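Local coordinates for LPXTG-motif cell wall anchor domain protein (Mobiluncus mulieris, PDB 5U5O), which probably mediates bacterial adhesion as part of a giant surface protein, this piece comprising two Ig-like domains that contain intramolecular covalent cross-links, at residues V33-V38 and V70-S75; E106-N111 and I118-Y123; A192-T197 and Q235-Q240; V255-D258 and E264-V267. All blocks are in the same frame, centred on the assembly; numbering follows the deposited sequence. Where two conformers were deposited one is given.

These four contacts illustrate how an elongated adhesin is assembled from β-rich domains. Contacts 1 and 2 belong to the T-Q ester bond containing domain, contacts 3 and 4 to the DUF5979 domain, and they follow one another along the chain without overlapping. Strands 64-71 and 118-127, in contacts 1 and 2, share one sheet, although the contact centres are 29 Å apart. Contacts 3 and 4, with centres 20 Å apart, both reach the sheet containing strands 193-200 and 264-269. The centres of contacts 1 and 3 are 71 Å apart, on opposite sides of the chain's centre. Strand 150-178, interrupted by a bulge or short loop, joins the two domains end to end, consistent with an elongated adhesin.

Contact 1. Residues V33-V38 and V70-S75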
loop_
_atom_site.group_PDB
_atom_site.type_symbol
_atom_site.label_atom_id
_atom_site.label_comp_id
_atom_site.label_asym_id
_atom_site.label_seq_id
_atom_site.Cartn_x
_atom_site.Cartn_y
_atom_site.Cartn_z
ATOM N N VAL A 33 -9.180 16.258 -16.188
ATOM C CA VAL A 33 -9.895 15.759 -17.377
ATOM C C VAL A 33 -9.525 16.564 -18.618
ATOM O O VAL A 33 -9.528 17.776 -18.615
ATOM C CB VAL A 33 -11.403 15.815 -17.116
ATOM C CG1 VAL A 33 -12.148 15.237 -18.321
ATOM C CG2 VAL A 33 -11.763 15.069 -15.815
ATOM N N ARG A 34 -9.148 15.824 -19.661
ATOM C CA ARG A 34 -8.710 16.397 -20.941
ATOM C C ARG A 34 -9.762 16.046 -22.006
ATOM O O ARG A 34 -10.008 14.869 -22.260
ATOM C CB ARG A 34 -7.343 15.823 -21.301
ATOM C CG ARG A 34 -6.289 15.900 -20.203
ATOM C CD ARG A 34 -5.558 17.221 -20.222
ATOM N NE ARG A 34 -4.597 17.313 -21.341
ATOM C CZ ARG A 34 -3.779 18.341 -21.560
ATOM N NH1 ARG A 34 -3.771 19.371 -20.715
ATOM N NH2 ARG A 34 -2.941 18.361 -22.600
ATOM N N LEU A 35 -10.398 17.086 -22.527
ATOM C CA LEU A 35 -11.440 16.917 -23.537
ATOM C C LEU A 35 -10.870 17.235 -24.907
ATOM O O LEU A 35 -10.301 18.291 -25.123
ATOM C CB LEU A 35 -12.610 17.823 -23.267
ATOM C CG LEU A 35 -13.247 17.684 -21.878
ATOM C CD1 LEU A 35 -14.387 18.677 -21.696
ATOM C CD2 LEU A 35 -13.737 16.277 -21.582
ATOM N N TYR A 36 -11.033 16.289 -25.851
ATOM C CA TYR A 36 -10.376 16.337 -27.185
ATOM C C TYR A 36 -11.387 16.626 -28.282
ATOM O O TYR A 36 -12.377 15.916 -28.364
ATOM C CB TYR A 36 -9.674 15.017 -27.482
ATOM C CG TYR A 36 -8.744 14.564 -26.392
ATOM C CD1 TYR A 36 -7.742 15.403 -25.927
ATOM C CD2 TYR A 36 -8.861 13.313 -25.852
ATOM C CE1 TYR A 36 -6.877 14.999 -24.933
ATOM C CE2 TYR A 36 -8.011 12.896 -24.818
ATOM C CZ TYR A 36 -7.012 13.751 -24.401
ATOM O OH TYR A 36 -6.158 13.354 -23.371
ATOM N N ASN A 37 -11.170 17.732 -28.978
ATOM C CA ASN A 37 -11.983 18.033 -30.194
ATOM C C ASN A 37 -13.465 18.140 -29.862
ATOM O O ASN A 37 -14.326 17.729 -30.654
ATOM C CB ASN A 37 -11.693 17.044 -31.341
ATOM C CG ASN A 37 -10.327 17.249 -31.901
ATOM O OD1 ASN A 37 -9.751 18.329 -31.815
ATOM N ND2 ASN A 37 -9.829 16.233 -32.600
ATOM N N VAL A 38 -13.758 18.770 -28.719
ATOM C CA VAL A 38 -15.097 19.110 -28.314
ATOM C C VAL A 38 -15.434 20.487 -28.848
ATOM O O VAL A 38 -14.558 21.230 -29.296
ATOM C CB VAL A 38 -15.257 19.064 -26.767
ATOM C CG1 VAL A 38 -15.347 17.625 -26.306
ATOM C CG2 VAL A 38 -14.140 19.804 -26.020
ATOM N N VAL A 70 -20.020 20.526 -17.915
ATOM C CA VAL A 70 -18.958 21.437 -18.343
ATOM C C VAL A 70 -19.380 22.133 -19.631
ATOM O O VAL A 70 -19.676 21.465 -20.621
ATOM C CB VAL A 70 -17.656 20.680 -18.655
ATOM C CG1 VAL A 70 -16.608 21.628 -19.221
ATOM C CG2 VAL A 70 -17.121 19.966 -17.424
ATOM N N LYS A 71 -19.403 23.457 -19.627
ATOM C CA LYS A 71 -19.650 24.236 -20.831
ATOM C C LYS A 71 -18.295 24.625 -21.368
ATOM O O LYS A 71 -17.549 25.380 -20.771
ATOM C CB LYS A 71 -20.521 25.452 -20.561
ATOM C CG LYS A 71 -20.951 26.110 -21.873
ATOM C CD LYS A 71 -21.968 27.214 -21.656
ATOM C CE LYS A 71 -22.443 27.760 -22.988
ATOM N NZ LYS A 71 -23.488 28.787 -22.785
ATOM N N VAL A 72 -17.955 24.069 -22.534
ATOM C CA VAL A 72 -16.609 24.222 -23.037
ATOM C C VAL A 72 -16.384 25.634 -23.543
ATOM O O VAL A 72 -17.247 26.191 -24.253
ATOM C CB VAL A 72 -16.356 23.188 -24.146
ATOM C CG1 VAL A 72 -15.004 23.411 -24.815
ATOM C CG2 VAL A 72 -16.434 21.799 -23.530
ATOM N N THR A 73 -15.244 26.219 -23.187
ATOM C CA THR A 73 -14.895 27.571 -23.604
ATOM C C THR A 73 -13.393 27.682 -23.896
ATOM O O THR A 73 -12.596 26.875 -23.420
ATOM C CB THR A 73 -15.349 28.595 -22.544
ATOM O OG1 THR A 73 -15.234 29.914 -23.085
ATOM C CG2 THR A 73 -14.523 28.469 -21.270
ATOM N N ALA A 74 -13.030 28.667 -24.714
ATOM C CA ALA A 74 -11.643 28.866 -25.142
ATOM C C ALA A 74 -10.642 28.983 -24.005
ATOM O O ALA A 74 -9.530 28.502 -24.118
ATOM C CB ALA A 74 -11.540 30.083 -26.056
ATOM N N SER A 75 -11.043 29.588 -22.888
ATOM C CA SER A 75 -10.125 29.744 -21.754
ATOM C C SER A 75 -9.686 28.408 -21.145
ATOM O O SER A 75 -8.701 28.367 -20.426
ATOM C CB SER A 75 -10.749 30.609 -20.662
ATOM O OG SER A 75 -11.817 29.907 -20.088
#
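Val72 meets both Leu35 and Val38 through its two methyl groups, and these three side chains carry the contact. The closer partner is Val38: its CG2 lies 3.9 Å from Val72 CG1 and equally near Val72 CG2, so one methyl rests against the fork of the opposing valine. The two valines meet at about a right angle. Val38 CG2 occupies the site between its own backbone N and carbonyl carbon (chi1 -76° for CG1), and from there it projects toward Val72. Leu35 comes in at a slant, its CD1 4.2 Å from Val72 CG2; the extended leucine (chi2 178°) carries that methyl toward Val72. The contact closes one end of the two layers of a β-sandwich, as in Ig-like domains, Val38 and Val72 lying just beyond strands 26-36 and 64-71. The first strand lies in a four-stranded antiparallel sheet, the second in the facing sheet with strands 43-52 and 118-127. No hydrogen bond spans the segments, and the nearest CA atoms, those of Val38 and Val72, are 7.5 Å apart, too far for strand pairing. Tyr95 and Tyr44 both touch Val38 and Val72, while Leu126 packs on Leu35 and Val38. Strand alternation turns Arg34 and Tyr36 to the other face of their sheet, where Arg34 forms salt bridges with Glu84 and Glu96 and Tyr36 OH bonds to Glu84. There the carbonyl oxygen of Arg34 sits over the centre of the Tyr36 ring, 3.7 Å above its plane. Beyond the strand, Asn37 adopts positive phi (60°), and Val38 follows, facing Val72.

Contact 2. Residues E106-N111 and I118-Y123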
loop_
_atom_site.group_PDB
_atom_site.type_symbol
_atom_site.label_atom_id
_atom_site.label_comp_id
_atom_site.label_asym_id
_atom_site.label_seq_id
_atom_site.Cartn_x
_atom_site.Cartn_y
_atom_site.Cartn_z
ATOM N N GLU A 106 -10.115 3.630 5.058
ATOM C CA GLU A 106 -10.607 2.302 5.461
ATOM C C GLU A 106 -11.221 1.472 4.324
ATOM O O GLU A 106 -11.246 0.248 4.408
ATOM C CB GLU A 106 -11.583 2.397 6.645
ATOM C CG GLU A 106 -12.922 3.071 6.361
ATOM C CD GLU A 106 -13.958 2.863 7.456
ATOM O OE1 GLU A 106 -13.671 2.188 8.476
ATOM O OE2 GLU A 106 -15.077 3.383 7.286
ATOM N N ASP A 107 -11.713 2.126 3.268
ATOM C CA ASP A 107 -12.161 1.409 2.063
ATOM C C ASP A 107 -11.006 0.834 1.243
ATOM O O ASP A 107 -11.227 -0.037 0.398
ATOM C CB ASP A 107 -13.030 2.311 1.179
ATOM C CG ASP A 107 -14.378 2.621 1.802
ATOM O OD1 ASP A 107 -14.713 2.044 2.860
ATOM O OD2 ASP A 107 -15.111 3.439 1.224
ATOM N N LEU A 108 -9.793 1.331 1.472
ATOM C CA LEU A 108 -8.579 0.758 0.888
ATOM C C LEU A 108 -7.963 -0.320 1.777
ATOM O O LEU A 108 -7.615 -1.403 1.308
ATOM C CB LEU A 108 -7.554 1.865 0.607
ATOM C CG LEU A 108 -7.993 2.913 -0.425
ATOM C CD1 LEU A 108 -7.012 4.074 -0.452
ATOM C CD2 LEU A 108 -8.132 2.290 -1.805
ATOM N N THR A 109 -7.817 -0.024 3.062
ATOM C CA THR A 109 -7.164 -0.952 3.980
ATOM C C THR A 109 -8.076 -2.078 4.476
ATOM O O THR A 109 -7.581 -3.104 4.951
ATOM C CB THR A 109 -6.650 -0.222 5.232
ATOM O OG1 THR A 109 -7.759 0.307 5.974
ATOM C CG2 THR A 109 -5.674 0.897 4.868
ATOM N N LYS A 110 -9.391 -1.850 4.443
ATOM C CA LYS A 110 -10.384 -2.735 5.074
ATOM C C LYS A 110 -10.130 -2.905 6.581
ATOM O O LYS A 110 -10.551 -3.902 7.172
ATOM C CB LYS A 110 -10.434 -4.106 4.379
ATOM C CG LYS A 110 -10.431 -4.063 2.858
ATOM C CD LYS A 110 -11.622 -3.300 2.309
ATOM C CE LYS A 110 -11.612 -3.276 0.790
ATOM N NZ LYS A 110 -12.844 -2.638 0.248
ATOM N N ASN A 111 -9.462 -1.923 7.201
ATOM C CA ASN A 111 -8.974 -2.034 8.586
ATOM C C ASN A 111 -8.148 -3.298 8.893
ATOM O O ASN A 111 -8.190 -3.824 10.016
ATOM C CB ASN A 111 -10.142 -1.878 9.568
ATOM C CG ASN A 111 -10.873 -0.563 9.390
ATOM O OD1 ASN A 111 -12.085 -0.532 9.162
ATOM N ND2 ASN A 111 -10.137 0.538 9.492
ATOM N N ILE A 118 -1.301 -0.991 -3.367
ATOM C CA ILE A 118 -2.619 -1.188 -3.962
ATOM C C ILE A 118 -2.680 -0.302 -5.211
ATOM O O ILE A 118 -2.491 0.911 -5.120
ATOM C CB ILE A 118 -3.766 -0.822 -2.999
ATOM C CG1 ILE A 118 -3.684 -1.677 -1.731
ATOM C CG2 ILE A 118 -5.129 -1.007 -3.677
ATOM C CD1 ILE A 118 -4.409 -1.075 -0.540
ATOM N N ALA A 119 -2.883 -0.928 -6.368
ATOM C CA ALA A 119 -2.995 -0.197 -7.630
ATOM C C ALA A 119 -4.405 0.336 -7.826
ATOM O O ALA A 119 -5.389 -0.426 -7.786
ATOM C CB ALA A 119 -2.606 -1.075 -8.815
ATOM N N LEU A 120 -4.494 1.643 -8.057
ATOM C CA LEU A 120 -5.764 2.299 -8.382
ATOM C C LEU A 120 -5.768 2.882 -9.792
ATOM O O LEU A 120 -4.726 3.230 -10.330
ATOM C CB LEU A 120 -6.038 3.430 -7.392
ATOM C CG LEU A 120 -5.935 3.064 -5.913
ATOM C CD1 LEU A 120 -6.187 4.281 -5.031
ATOM C CD2 LEU A 120 -6.917 1.966 -5.540
ATOM N N VAL A 121 -6.963 3.088 -10.321
ATOM C CA VAL A 121 -7.092 3.684 -11.647
ATOM C C VAL A 121 -8.409 4.447 -11.745
ATOM O O VAL A 121 -9.425 4.011 -11.217
ATOM C CB VAL A 121 -6.920 2.611 -12.762
ATOM C CG1 VAL A 121 -8.043 1.581 -12.689
ATOM C CG2 VAL A 121 -6.805 3.248 -14.146
ATOM N N VAL A 122 -8.355 5.571 -12.461
ATOM C CA VAL A 122 -9.503 6.431 -12.744
ATOM C C VAL A 122 -10.047 6.094 -14.146
ATOM O O VAL A 122 -9.269 5.925 -15.106
ATOM C CB VAL A 122 -9.081 7.896 -12.745
ATOM C CG1 VAL A 122 -10.188 8.811 -13.254
ATOM C CG2 VAL A 122 -8.679 8.283 -11.333
ATOM N N TYR A 123 -11.361 5.920 -14.228
ATOM C CA TYR A 123 -12.118 5.776 -15.486
ATOM C C TYR A 123 -12.903 7.065 -15.665
ATOM O O TYR A 123 -13.290 7.712 -14.683
ATOM C CB TYR A 123 -13.072 4.600 -15.335
ATOM C CG TYR A 123 -12.474 3.223 -15.625
ATOM C CD1 TYR A 123 -11.102 2.960 -15.517
ATOM C CD2 TYR A 123 -13.306 2.180 -16.044
ATOM C CE1 TYR A 123 -10.583 1.700 -15.808
ATOM C CE2 TYR A 123 -12.794 0.923 -16.330
ATOM C CZ TYR A 123 -11.438 0.690 -16.212
ATOM O OH TYR A 123 -10.952 -0.564 -16.501
#
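Leu108 reaches from a short helix toward Ile118 and Leu120 at the start of a strand, and its side chain can be followed outward atom by atom. At the root, Leu108 CB is 4.5 Å from Ile118 CD1, a loose apolar approach. CG, anti to the carbonyl carbon and beside the backbone N (chi1 -63°), sends the methyls toward Leu120, whose side chain it meets obliquely. Of the two terminal methyls, Leu108 CD2 makes the firmer contact, 3.9 Å from Leu120 CD2, whereas CD1 stays farther from that leucine. Leu63, from a nearby loop, also packs against Leu108. Within the β-sandwich, helix 105-109 immediately follows strand 94-104 of one sheet and leads to strand 118-127 of the other; Leu108 thus packs the connection between the two sheets against the first residues of the strand that follows. Ile118 approaches the backbone as well: its CD1 is 3.7 Å from Leu108 O. Strand 43-52 supports the receiving side, Glu52 touching Ile118 and Leu50 touching Leu120. The helix ends directly after the contact. Lys110 N still bonds to Glu106 O, but Lys110 itself has positive phi, and its side chain folds back until NZ donates to Asp107 O at 3.1 Å, tilted 30° from the carbonyl plane. Thr109 OG1 accepts from Asn111 N in an ST turn.

Contact 3. Residues A192-T197 and Q235-Q240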
loop_
_atom_site.group_PDB
_atom_site.type_symbol
_atom_site.label_atom_id
_atom_site.label_comp_id
_atom_site.label_asym_id
_atom_site.label_seq_id
_atom_site.Cartn_x
_atom_site.Cartn_y
_atom_site.Cartn_z
ATOM N N ALA A 192 30.128 -19.863 20.104
ATOM C CA ALA A 192 28.804 -20.438 20.176
ATOM C C ALA A 192 27.909 -19.720 19.163
ATOM O O ALA A 192 27.983 -18.500 19.002
ATOM C CB ALA A 192 28.229 -20.302 21.577
ATOM N N SER A 193 27.089 -20.509 18.474
ATOM C CA SER A 193 26.243 -20.025 17.404
ATOM C C SER A 193 24.799 -20.412 17.658
ATOM O O SER A 193 24.500 -21.588 17.815
ATOM C CB SER A 193 26.722 -20.651 16.106
ATOM O OG SER A 193 25.877 -20.359 15.021
ATOM N N TYR A 194 23.928 -19.415 17.762
ATOM C CA TYR A 194 22.559 -19.611 18.195
ATOM C C TYR A 194 21.622 -19.434 17.003
ATOM O O TYR A 194 21.615 -18.385 16.360
ATOM C CB TYR A 194 22.240 -18.624 19.328
ATOM C CG TYR A 194 23.207 -18.737 20.531
ATOM C CD1 TYR A 194 23.056 -19.762 21.459
ATOM C CD2 TYR A 194 24.319 -17.913 20.630
ATOM C CE1 TYR A 194 23.929 -19.885 22.537
ATOM C CE2 TYR A 194 25.192 -18.015 21.744
ATOM C CZ TYR A 194 25.001 -19.047 22.636
ATOM O OH TYR A 194 25.834 -19.223 23.755
ATOM N N LYS A 195 20.843 -20.472 16.747
ATOM C CA LYS A 195 20.026 -20.527 15.536
ATOM C C LYS A 195 18.627 -20.020 15.796
ATOM O O LYS A 195 17.971 -20.457 16.747
ATOM C CB LYS A 195 19.943 -21.946 15.017
ATOM C CG LYS A 195 19.130 -22.073 13.747
ATOM C CD LYS A 195 18.973 -23.525 13.350
ATOM C CE LYS A 195 17.944 -23.707 12.244
ATOM N NZ LYS A 195 17.927 -25.119 11.768
ATOM N N PHE A 196 18.160 -19.134 14.914
ATOM C CA PHE A 196 16.852 -18.540 15.012
ATOM C C PHE A 196 16.095 -18.658 13.699
ATOM O O PHE A 196 16.684 -18.681 12.603
ATOM C CB PHE A 196 16.937 -17.064 15.364
ATOM C CG PHE A 196 17.333 -16.832 16.791
ATOM C CD1 PHE A 196 16.374 -16.764 17.786
ATOM C CD2 PHE A 196 18.667 -16.705 17.134
ATOM C CE1 PHE A 196 16.740 -16.560 19.112
ATOM C CE2 PHE A 196 19.043 -16.519 18.462
ATOM C CZ PHE A 196 18.066 -16.424 19.437
ATOM N N THR A 197 14.778 -18.707 13.831
ATOM C CA THR A 197 13.851 -18.595 12.710
ATOM C C THR A 197 12.832 -17.539 13.041
ATOM O O THR A 197 12.196 -17.596 14.109
ATOM C CB THR A 197 13.164 -19.942 12.434
ATOM O OG1 THR A 197 14.168 -20.937 12.268
ATOM C CG2 THR A 197 12.319 -19.892 11.192
ATOM N N GLN A 235 17.749 -26.610 21.889
ATOM C CA GLN A 235 18.576 -27.787 22.113
ATOM C C GLN A 235 19.972 -27.571 21.543
ATOM O O GLN A 235 20.955 -28.003 22.146
ATOM C CB GLN A 235 17.952 -29.044 21.494
ATOM C CG GLN A 235 18.662 -30.338 21.859
ATOM C CD GLN A 235 18.644 -30.613 23.351
ATOM O OE1 GLN A 235 17.577 -30.689 23.962
ATOM N NE2 GLN A 235 19.824 -30.758 23.948
ATOM N N GLY A 236 20.058 -26.888 20.404
ATOM C CA GLY A 236 21.356 -26.547 19.829
ATOM C C GLY A 236 22.178 -25.669 20.772
ATOM O O GLY A 236 23.392 -25.825 20.860
ATOM N N ALA A 237 21.516 -24.721 21.436
ATOM C CA ALA A 237 22.181 -23.882 22.436
ATOM C C ALA A 237 22.655 -24.698 23.650
ATOM O O ALA A 237 23.803 -24.571 24.072
ATOM C CB ALA A 237 21.248 -22.772 22.865
ATOM N N VAL A 238 21.777 -25.553 24.165
ATOM C CA VAL A 238 22.077 -26.459 25.281
ATOM C C VAL A 238 23.253 -27.374 24.939
ATOM O O VAL A 238 24.127 -27.593 25.773
ATOM C CB VAL A 238 20.840 -27.299 25.664
ATOM C CG1 VAL A 238 21.173 -28.437 26.634
ATOM C CG2 VAL A 238 19.770 -26.399 26.255
ATOM N N ASN A 239 23.280 -27.900 23.710
ATOM C CA ASN A 239 24.372 -28.773 23.316
ATOM C C ASN A 239 25.735 -28.091 23.367
ATOM O O ASN A 239 26.726 -28.717 23.746
ATOM C CB ASN A 239 24.118 -29.347 21.917
ATOM C CG ASN A 239 22.983 -30.342 21.892
ATOM O OD1 ASN A 239 22.554 -30.858 22.926
ATOM N ND2 ASN A 239 22.497 -30.631 20.694
ATOM N N GLN A 240 25.781 -26.818 22.984
ATOM C CA GLN A 240 27.008 -26.046 22.981
ATOM C C GLN A 240 27.437 -25.623 24.404
ATOM O O GLN A 240 28.610 -25.687 24.725
ATOM C CB GLN A 240 26.866 -24.828 22.091
ATOM C CG GLN A 240 26.749 -25.195 20.617
ATOM C CD GLN A 240 26.410 -23.998 19.776
ATOM O OE1 GLN A 240 27.299 -23.292 19.305
ATOM N NE2 GLN A 240 25.101 -23.710 19.636
#
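Gln240 grips the backbone of Ser193 with both ends of its amide, fastening helix 234-241 to strand 193-200 in the Ig-like β-sandwich of the DUF5979 domain. Two hydrogen bonds carry this polar clasp. Ser193 N donates to Gln240 OE1 at 2.9 Å, nearly straight at 170°, and Gln240 NE2 returns a bond of the same length to Ser193 O. With CG anti to the carbonyl carbon (chi1 -68°) and the chain extended beyond it, the glutamine carries its amide to Ser193. Ser193 O lies in the plane of that amide, but NE2 stands 36° above the plane of the Ser193 carbonyl, not on a lone pair. A third bond, from Gln240 NE2 to Gly236 O at 3.0 Å, ties the amide back to its own helix and should fix its rotation. Beside the clasp, Gln240 OE1 also approaches Ala192 CA at 3.3 Å. Further along the strand, Lys195 pairs through its backbone with Asp233.

The apolar part is smaller. Trp180 packs on Tyr194, and Lys175 makes a cation-pi contact with it. Ala237 CB meets the edge of the Tyr194 ring in its plane, 3.8 Å from Tyr194 CD1.

Contact 4. Residues V255-D258 and E264-V267; sequences VTVD and EAVV
Asp258 and Val266 form an antiparallel hydrogen-bonded pair, Asp258 N reaching Val266 O at 3.0 Å and Val266 N reaching Asp258 O at 2.8 Å, both donors in the carbonyl planes. This pair lies in the β-hairpin of strands 258-261 and 264-269, at the margin of the five-stranded antiparallel sheet of the DUF5979 sandwich; within the chain, 258-261 is its outermost strand. Val255 and Thr256, before it, stay close through contacts with Val267, and the two end-to-end directions are 147° apart.

Val257, Ala265 and Val267 turn to the interior. Val257 CG1, placed anti to its backbone N (chi1 -179°), packs 3.6 Å from Ala265 CB, and Val257 CG2 meets Val267 CG2 at 4.1 Å. That same methyl of Val267 also receives Val255 CG1 at 3.6 Å, the two side chains crossing at about a right angle. Phe249, Val282 and Val284 of the facing sheet back this cluster. Val267 also pairs through its backbone with Cys228, the disulfide partner of Cys200. Asp258 and Val266 share the other face, where the Asp258 carboxylate bonds to Gln260. Alongside the pair, Ala265 CA makes a CH...O contact of 3.1 Å with Asp258 O.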
loop_
_atom_site.group_PDB
_atom_site.type_symbol
_atom_site.label_atom_id
_atom_site.label_comp_id
_atom_site.label_asym_id
_atom_site.label_seq_id
_atom_site.Cartn_x
_atom_site.Cartn_y
_atom_site.Cartn_z
ATOM N N VAL A 255 7.454 -2.251 23.987
ATOM C CA VAL A 255 6.788 -3.256 23.174
ATOM C C VAL A 255 6.714 -4.555 23.973
ATOM O O VAL A 255 7.724 -5.027 24.487
ATOM C CB VAL A 255 7.551 -3.482 21.851
ATOM C CG1 VAL A 255 6.974 -4.664 21.068
ATOM C CG2 VAL A 255 7.529 -2.206 21.018
ATOM N N THR A 256 5.526 -5.147 24.065
ATOM C CA THR A 256 5.375 -6.426 24.753
ATOM C C THR A 256 5.850 -7.563 23.862
ATOM O O THR A 256 5.672 -7.555 22.624
ATOM C CB THR A 256 3.917 -6.737 25.179
ATOM O OG1 THR A 256 3.089 -6.828 24.014
ATOM C CG2 THR A 256 3.352 -5.695 26.140
ATOM N N VAL A 257 6.457 -8.555 24.491
ATOM C CA VAL A 257 6.861 -9.791 23.812
ATOM C C VAL A 257 6.315 -10.924 24.644
ATOM O O VAL A 257 6.548 -10.970 25.851
ATOM C CB VAL A 257 8.379 -9.921 23.705
ATOM C CG1 VAL A 257 8.778 -11.192 22.969
ATOM C CG2 VAL A 257 8.952 -8.700 23.026
ATOM N N ASP A 258 5.576 -11.823 24.012
ATOM C CA ASP A 258 4.986 -12.954 24.693
ATOM C C ASP A 258 5.777 -14.193 24.400
ATOM O O ASP A 258 6.176 -14.406 23.274
ATOM C CB ASP A 258 3.532 -13.165 24.274
ATOM C CG ASP A 258 2.782 -14.053 25.248
ATOM O OD1 ASP A 258 2.911 -13.845 26.470
ATOM O OD2 ASP A 258 2.048 -14.945 24.822
ATOM N N GLU A 264 10.495 -19.538 22.324
ATOM C CA GLU A 264 9.490 -19.075 21.363
ATOM C C GLU A 264 8.920 -17.751 21.812
ATOM O O GLU A 264 8.490 -17.610 22.971
ATOM C CB GLU A 264 8.337 -20.082 21.260
ATOM C CG GLU A 264 8.750 -21.469 20.794
ATOM C CD GLU A 264 9.145 -21.516 19.336
ATOM O OE1 GLU A 264 8.739 -20.624 18.553
ATOM O OE2 GLU A 264 9.877 -22.450 18.977
ATOM N N ALA A 265 8.911 -16.753 20.938
ATOM C CA ALA A 265 8.323 -15.458 21.243
ATOM C C ALA A 265 7.371 -15.062 20.143
ATOM O O ALA A 265 7.508 -15.506 18.978
ATOM C CB ALA A 265 9.402 -14.401 21.369
ATOM N N VAL A 266 6.427 -14.211 20.483
ATOM C CA VAL A 266 5.510 -13.586 19.541
ATOM C C VAL A 266 5.538 -12.092 19.813
ATOM O O VAL A 266 5.441 -11.660 20.978
ATOM C CB VAL A 266 4.075 -14.115 19.689
ATOM C CG1 VAL A 266 3.158 -13.510 18.628
ATOM C CG2 VAL A 266 4.043 -15.632 19.601
ATOM N N VAL A 267 5.635 -11.281 18.764
ATOM C CA VAL A 267 5.669 -9.832 18.905
ATOM C C VAL A 267 4.898 -9.213 17.736
ATOM O O VAL A 267 4.903 -9.769 16.619
ATOM C CB VAL A 267 7.131 -9.333 19.003
ATOM C CG1 VAL A 267 7.919 -9.622 17.733
ATOM C CG2 VAL A 267 7.211 -7.875 19.402
#